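Long-range contacts in lipoprotein, putative (Bacillus anthracis, PDB 4O4A), which is of unknown function but, as a putative lipoprotein of the DUF6843 family, may bind lipid: residues Ile31-Glu36 with Leu86-Asn91; Glu37-Leu42 with Val126-Cys131. All coordinates share one frame; numbering follows the deposited sequence.

Contact 1: Ile31-Glu36 with Leu86-Asn91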
loop_
_atom_site.group_PDB
_atom_site.type_symbol
_atom_site.label_atom_id
_atom_site.label_comp_id
_atom_site.label_asym_id
_atom_site.label_seq_id
_atom_site.Cartn_x
_atom_site.Cartn_y
_atom_site.Cartn_z
ATOM N N ILE B 31 13.752 -35.220 1.444
ATOM C CA ILE B 31 12.596 -35.115 0.585
ATOM C C ILE B 31 11.674 -34.096 1.215
ATOM O O ILE B 31 11.350 -34.210 2.399
ATOM C CB ILE B 31 11.842 -36.448 0.501
ATOM C CG1 ILE B 31 12.635 -37.439 -0.334
ATOM C CG2 ILE B 31 10.479 -36.252 -0.135
ATOM C CD1 ILE B 31 12.020 -38.821 -0.392
ATOM N N TYR B 32 11.264 -33.101 0.440
ATOM C CA TYR B 32 10.367 -32.076 0.942
ATOM C C TYR B 32 9.009 -32.258 0.303
ATOM O O TYR B 32 8.904 -32.288 -0.911
ATOM C CB TYR B 32 10.902 -30.682 0.621
ATOM C CG TYR B 32 12.209 -30.370 1.294
ATOM C CD1 TYR B 32 12.240 -29.790 2.554
ATOM C CD2 TYR B 32 13.423 -30.668 0.683
ATOM C CE1 TYR B 32 13.450 -29.496 3.173
ATOM C CE2 TYR B 32 14.637 -30.395 1.294
ATOM C CZ TYR B 32 14.645 -29.806 2.536
ATOM O OH TYR B 32 15.840 -29.524 3.140
ATOM N N LEU B 33 7.977 -32.378 1.130
ATOM C CA LEU B 33 6.616 -32.523 0.645
ATOM C C LEU B 33 5.860 -31.239 0.918
ATOM O O LEU B 33 5.659 -30.862 2.071
ATOM C CB LEU B 33 5.931 -33.678 1.346
ATOM C CG LEU B 33 6.685 -34.997 1.244
ATOM C CD1 LEU B 33 5.930 -36.091 1.975
ATOM C CD2 LEU B 33 6.907 -35.393 -0.206
ATOM N N ILE B 34 5.472 -30.553 -0.148
ATOM C CA ILE B 34 4.752 -29.307 -0.042
ATOM C C ILE B 34 3.282 -29.487 -0.449
ATOM O O ILE B 34 2.983 -30.120 -1.457
ATOM C CB ILE B 34 5.341 -28.228 -0.997
ATOM C CG1 ILE B 34 6.776 -27.854 -0.645
ATOM C CG2 ILE B 34 4.514 -26.959 -0.930
ATOM C CD1 ILE B 34 7.814 -28.829 -1.115
ATOM N N PRO B 35 2.353 -28.923 0.322
ATOM C CA PRO B 35 0.967 -28.998 -0.134
ATOM C C PRO B 35 0.847 -28.331 -1.501
ATOM O O PRO B 35 1.329 -27.220 -1.685
ATOM C CB PRO B 35 0.213 -28.218 0.936
ATOM C CG PRO B 35 1.011 -28.448 2.169
ATOM C CD PRO B 35 2.448 -28.446 1.709
ATOM N N GLU B 36 0.205 -29.004 -2.446
ATOM C CA GLU B 36 0.107 -28.502 -3.827
ATOM C C GLU B 36 -0.429 -27.089 -3.993
ATOM O O GLU B 36 -0.024 -26.376 -4.909
ATOM C CB GLU B 36 -0.750 -29.439 -4.668
ATOM C CG GLU B 36 -2.204 -29.497 -4.257
ATOM C CD GLU B 36 -3.001 -30.460 -5.101
ATOM O OE1 GLU B 36 -2.403 -31.111 -5.992
ATOM O OE2 GLU B 36 -4.227 -30.573 -4.866
ATOM N N LEU B 86 15.038 -33.918 -3.001
ATOM C CA LEU B 86 13.920 -34.053 -3.930
ATOM C C LEU B 86 12.739 -33.262 -3.386
ATOM O O LEU B 86 12.544 -33.171 -2.171
ATOM C CB LEU B 86 13.537 -35.511 -4.095
ATOM C CG LEU B 86 14.629 -36.402 -4.694
ATOM C CD1 LEU B 86 14.210 -37.858 -4.669
ATOM C CD2 LEU B 86 14.966 -35.962 -6.119
ATOM N N TYR B 87 11.967 -32.663 -4.278
ATOM C CA TYR B 87 10.836 -31.842 -3.879
ATOM C C TYR B 87 9.566 -32.326 -4.565
ATOM O O TYR B 87 9.574 -32.707 -5.734
ATOM C CB TYR B 87 11.110 -30.376 -4.226
ATOM C CG TYR B 87 12.459 -29.869 -3.743
ATOM C CD1 TYR B 87 12.603 -29.270 -2.502
ATOM C CD2 TYR B 87 13.581 -29.975 -4.540
ATOM C CE1 TYR B 87 13.831 -28.801 -2.047
ATOM C CE2 TYR B 87 14.814 -29.505 -4.107
ATOM C CZ TYR B 87 14.933 -28.920 -2.856
ATOM O OH TYR B 87 16.166 -28.468 -2.402
ATOM N N TYR B 88 8.472 -32.348 -3.819
ATOM C CA TYR B 88 7.209 -32.768 -4.371
ATOM C C TYR B 88 6.093 -31.953 -3.801
ATOM O O TYR B 88 6.218 -31.408 -2.703
ATOM C CB TYR B 88 6.907 -34.199 -3.979
ATOM C CG TYR B 88 7.906 -35.240 -4.398
ATOM C CD1 TYR B 88 8.983 -35.541 -3.603
ATOM C CD2 TYR B 88 7.723 -35.987 -5.550
ATOM C CE1 TYR B 88 9.866 -36.532 -3.962
ATOM C CE2 TYR B 88 8.607 -36.978 -5.908
ATOM C CZ TYR B 88 9.670 -37.241 -5.113
ATOM O OH TYR B 88 10.553 -38.218 -5.481
ATOM N N THR B 89 5.000 -31.870 -4.549
ATOM C CA THR B 89 3.781 -31.274 -4.028
ATOM C C THR B 89 2.881 -32.471 -3.727
ATOM O O THR B 89 3.039 -33.529 -4.339
ATOM C CB THR B 89 3.051 -30.380 -5.029
ATOM O OG1 THR B 89 2.886 -31.093 -6.263
ATOM C CG2 THR B 89 3.811 -29.125 -5.283
ATOM N N VAL B 90 1.944 -32.319 -2.803
ATOM C CA VAL B 90 1.058 -33.418 -2.478
ATOM C C VAL B 90 -0.397 -32.982 -2.379
ATOM O O VAL B 90 -0.699 -31.950 -1.797
ATOM C CB VAL B 90 1.430 -34.074 -1.141
ATOM C CG1 VAL B 90 0.590 -35.326 -0.932
ATOM C CG2 VAL B 90 2.905 -34.439 -1.063
ATOM N N ASN B 91 -1.294 -33.798 -2.930
ATOM C CA ASN B 91 -2.721 -33.516 -2.864
ATOM C C ASN B 91 -3.269 -33.991 -1.519
ATOM O O ASN B 91 -2.517 -34.514 -0.698
ATOM C CB ASN B 91 -3.471 -34.157 -4.045
ATOM C CG ASN B 91 -3.346 -35.660 -4.082
ATOM O OD1 ASN B 91 -2.810 -36.281 -3.158
ATOM N ND2 ASN B 91 -3.834 -36.261 -5.166
#
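From I31 to P35 the chain runs parallel to L86-V90, I31 pairing with L86, Y32 with Y87, L33 with Y88, I34 with T89 and P35 with V90; the strand axes approach to 4.4 Å at an angle of 31°. Y32 and I34 lend both their N-H and C=O groups, as parallel pairing requires: Y32 N binds L86 O, Y88 N binds Y32 O, I34 N binds Y88 O at 2.8 Å, and V90 N reaches I34 O in a more bent bond. One further bond, from E36 N to V90 O at 3.1 Å, carries the pairing one residue past the strand.

Y32 and Y87 lie side by side and point the same way. Their planes are only 12° apart, but with centroids 5.3 Å apart the rings are slid past each other and barely overlap. Both have CG beside the backbone N, and these similar first torsions on paired residues of parallel strands leave the rings aligned. I34 and T89 occupy the same face. On the other face the CG2 methyl of I31 rests 3.8 Å from CD1 of the Y88 ring, while L33 brings CD2 to 4.0 Å from Y88 CB. L33 CB also touches V90 CG2 where the pairing ends. Beyond the strands, the extended E36 side chain lays its carboxylate against CA and CB of N91, whose amide OD1 is held by Q95 N.

The pair is central in a mixed sheet: strand 60-64 flanks 30-35 in parallel, and strand 96-98 flanks 86-90 antiparallel.

Contact 2: Glu37-Leu42 with Val126-Cys131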
loop_
_atom_site.group_PDB
_atom_site.type_symbol
_atom_site.label_atom_id
_atom_site.label_comp_id
_atom_site.label_asym_id
_atom_site.label_seq_id
_atom_site.Cartn_x
_atom_site.Cartn_y
_atom_site.Cartn_z
ATOM N N GLU B 37 -1.344 -26.691 -3.122
ATOM C CA GLU B 37 -1.936 -25.368 -3.223
ATOM C C GLU B 37 -1.074 -24.261 -2.619
ATOM O O GLU B 37 -1.331 -23.081 -2.862
ATOM C CB GLU B 37 -3.367 -25.352 -2.629
ATOM C CG GLU B 37 -3.522 -25.862 -1.185
ATOM C CD GLU B 37 -3.539 -27.394 -1.049
ATOM O OE1 GLU B 37 -2.783 -27.934 -0.204
ATOM O OE2 GLU B 37 -4.298 -28.063 -1.788
ATOM N N TYR B 38 -0.039 -24.626 -1.864
ATOM C CA TYR B 38 0.804 -23.620 -1.215
ATOM C C TYR B 38 1.823 -22.959 -2.120
ATOM O O TYR B 38 2.388 -23.577 -3.027
ATOM C CB TYR B 38 1.549 -24.211 -0.033
ATOM C CG TYR B 38 2.273 -23.158 0.781
ATOM C CD1 TYR B 38 1.588 -22.407 1.745
ATOM C CD2 TYR B 38 3.627 -22.905 0.593
ATOM C CE1 TYR B 38 2.231 -21.440 2.491
ATOM C CE2 TYR B 38 4.275 -21.942 1.338
ATOM C CZ TYR B 38 3.566 -21.220 2.286
ATOM O OH TYR B 38 4.191 -20.272 3.024
ATOM N N GLU B 39 2.043 -21.679 -1.854
ATOM C CA GLU B 39 3.008 -20.902 -2.591
ATOM C C GLU B 39 3.602 -19.928 -1.607
ATOM O O GLU B 39 2.886 -19.339 -0.808
ATOM C CB GLU B 39 2.346 -20.173 -3.764
ATOM C CG GLU B 39 3.326 -19.539 -4.752
ATOM C CD GLU B 39 2.658 -19.080 -6.052
ATOM O OE1 GLU B 39 1.416 -18.905 -6.065
ATOM O OE2 GLU B 39 3.378 -18.917 -7.072
ATOM N N GLY B 40 4.921 -19.786 -1.630
ATOM C CA GLY B 40 5.560 -18.832 -0.762
ATOM C C GLY B 40 6.685 -19.362 0.077
ATOM O O GLY B 40 7.341 -20.330 -0.274
ATOM N N ASP B 41 6.883 -18.704 1.204
ATOM C CA ASP B 41 7.955 -19.012 2.123
ATOM C C ASP B 41 7.738 -20.305 2.857
ATOM O O ASP B 41 6.621 -20.628 3.210
ATOM C CB ASP B 41 8.072 -17.890 3.128
ATOM C CG ASP B 41 8.349 -16.560 2.469
ATOM O OD1 ASP B 41 9.323 -16.477 1.692
ATOM O OD2 ASP B 41 7.597 -15.599 2.726
ATOM N N LEU B 42 8.829 -21.039 3.082
ATOM C CA LEU B 42 8.797 -22.305 3.787
ATOM C C LEU B 42 9.817 -22.277 4.914
ATOM O O LEU B 42 10.934 -21.760 4.759
ATOM C CB LEU B 42 9.135 -23.456 2.851
ATOM C CG LEU B 42 8.157 -23.707 1.723
ATOM C CD1 LEU B 42 8.736 -24.709 0.743
ATOM C CD2 LEU B 42 6.833 -24.196 2.259
ATOM N N VAL B 126 8.946 -21.586 -2.278
ATOM C CA VAL B 126 8.459 -22.359 -3.406
ATOM C C VAL B 126 7.559 -21.502 -4.252
ATOM O O VAL B 126 6.927 -20.548 -3.752
ATOM C CB VAL B 126 7.673 -23.596 -2.929
ATOM C CG1 VAL B 126 6.440 -23.194 -2.122
ATOM C CG2 VAL B 126 7.260 -24.465 -4.095
ATOM N N THR B 127 7.485 -21.854 -5.532
ATOM C CA THR B 127 6.592 -21.185 -6.473
ATOM C C THR B 127 5.965 -22.216 -7.403
ATOM O O THR B 127 6.514 -23.317 -7.613
ATOM C CB THR B 127 7.331 -20.143 -7.338
ATOM O OG1 THR B 127 6.416 -19.475 -8.198
ATOM C CG2 THR B 127 8.400 -20.796 -8.188
ATOM N N ARG B 128 4.793 -21.865 -7.924
ATOM C CA ARG B 128 4.095 -22.679 -8.920
ATOM C C ARG B 128 4.038 -21.840 -10.191
ATOM O O ARG B 128 4.155 -22.343 -11.304
ATOM C CB ARG B 128 2.692 -22.962 -8.453
ATOM C CG ARG B 128 2.636 -23.565 -7.058
ATOM C CD ARG B 128 1.279 -23.352 -6.385
ATOM N NE ARG B 128 0.137 -23.553 -7.271
ATOM C CZ ARG B 128 -1.064 -23.042 -7.015
ATOM N NH1 ARG B 128 -1.245 -22.278 -5.946
ATOM N NH2 ARG B 128 -2.072 -23.255 -7.840
ATOM N N THR B 129 3.867 -20.542 -9.972
ATOM C CA THR B 129 3.784 -19.511 -10.969
ATOM C C THR B 129 5.022 -19.238 -11.796
ATOM O O THR B 129 4.936 -19.110 -13.007
ATOM C CB THR B 129 3.497 -18.184 -10.214
ATOM O OG1 THR B 129 2.178 -18.232 -9.650
ATOM C CG2 THR B 129 3.637 -16.943 -11.118
ATOM N N ALA B 130 6.166 -19.141 -11.134
ATOM C CA ALA B 130 7.389 -18.667 -11.783
ATOM C C ALA B 130 8.658 -19.511 -11.703
ATOM O O ALA B 130 9.743 -18.952 -11.553
ATOM C CB ALA B 130 7.694 -17.301 -11.204
ATOM N N CYS B 131 8.568 -20.826 -11.845
ATOM C CA CYS B 131 9.792 -21.638 -11.792
ATOM C C CYS B 131 10.784 -21.080 -12.814
ATOM O O CYS B 131 10.408 -20.807 -13.952
ATOM C CB CYS B 131 9.490 -23.104 -12.071
ATOM S SG CYS B 131 8.210 -23.767 -10.958
#
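G40 and V126 form an antiparallel hydrogen-bonded pair, G40 N to V126 O at 3.0 Å and V126 N to G40 O at 2.9 Å, where strand 40-45 meets the end of strand 117-126 in a mixed sheet.

Beyond this pair, T127-T129 gathers its donors around OE2 of E39. With CG anti to the backbone N (chi1 -169°) and the chain extended beyond it, E39 sends OE2 into the turn. T129 OG1 donates to the syn lone pair of OE2 at 2.9 Å; the backbone N of R128, the backbone N of T129 and T127 OG1 add three weak bonds, the two from backbone N each 3.4 Å long, so four donors converge on one oxygen. This gathering of N-H and hydroxyl groups would be expected to stabilise the carboxylate's negative charge. The R128 guanidinium lies nearby but forms no salt bridge with E39: OE1 is well out of its plane, 4.3 Å from NH1. One face of the guanidinium instead meets E37 CA, and NH2 pairs with a bound sulfate, probably from the crystallisation liquor.

V126 CG1 touches the edge of the Y38 ring at CD2 (3.9 Å) and also meets L42 CD1, so that this one methyl bridges an aromatic and an aliphatic side chain of the facing segment. C131, at the end of the segment, is disulfide-bonded to C103, and T129 packs on R140 of a second subunit. Within the turn, T127 OG1 accepts from A130 N at 3.0 Å, the bond of an ST motif.

The first segments of contacts 1 and 2 are consecutive in the chain, while 86-91 and 126-131 follow in the same order, so the contacts interleave. E36, which ends the parallel pairing of contact 1, is bonded directly to E37, which begins contact 2; the centres of the two contacts lie about 11 Å apart. The chain thereby passes from the five-stranded sheet into the four-stranded one. The two contacts also touch through space, I34 CG1 packing on L42 CD1 at 4.0 Å and E36 O lying 3.6 Å from R128 CD. I34 thus connects the face shared with T89 to the apolar group of L42 and V126. The sulfate bound at R128 NH2 lies at contact 2.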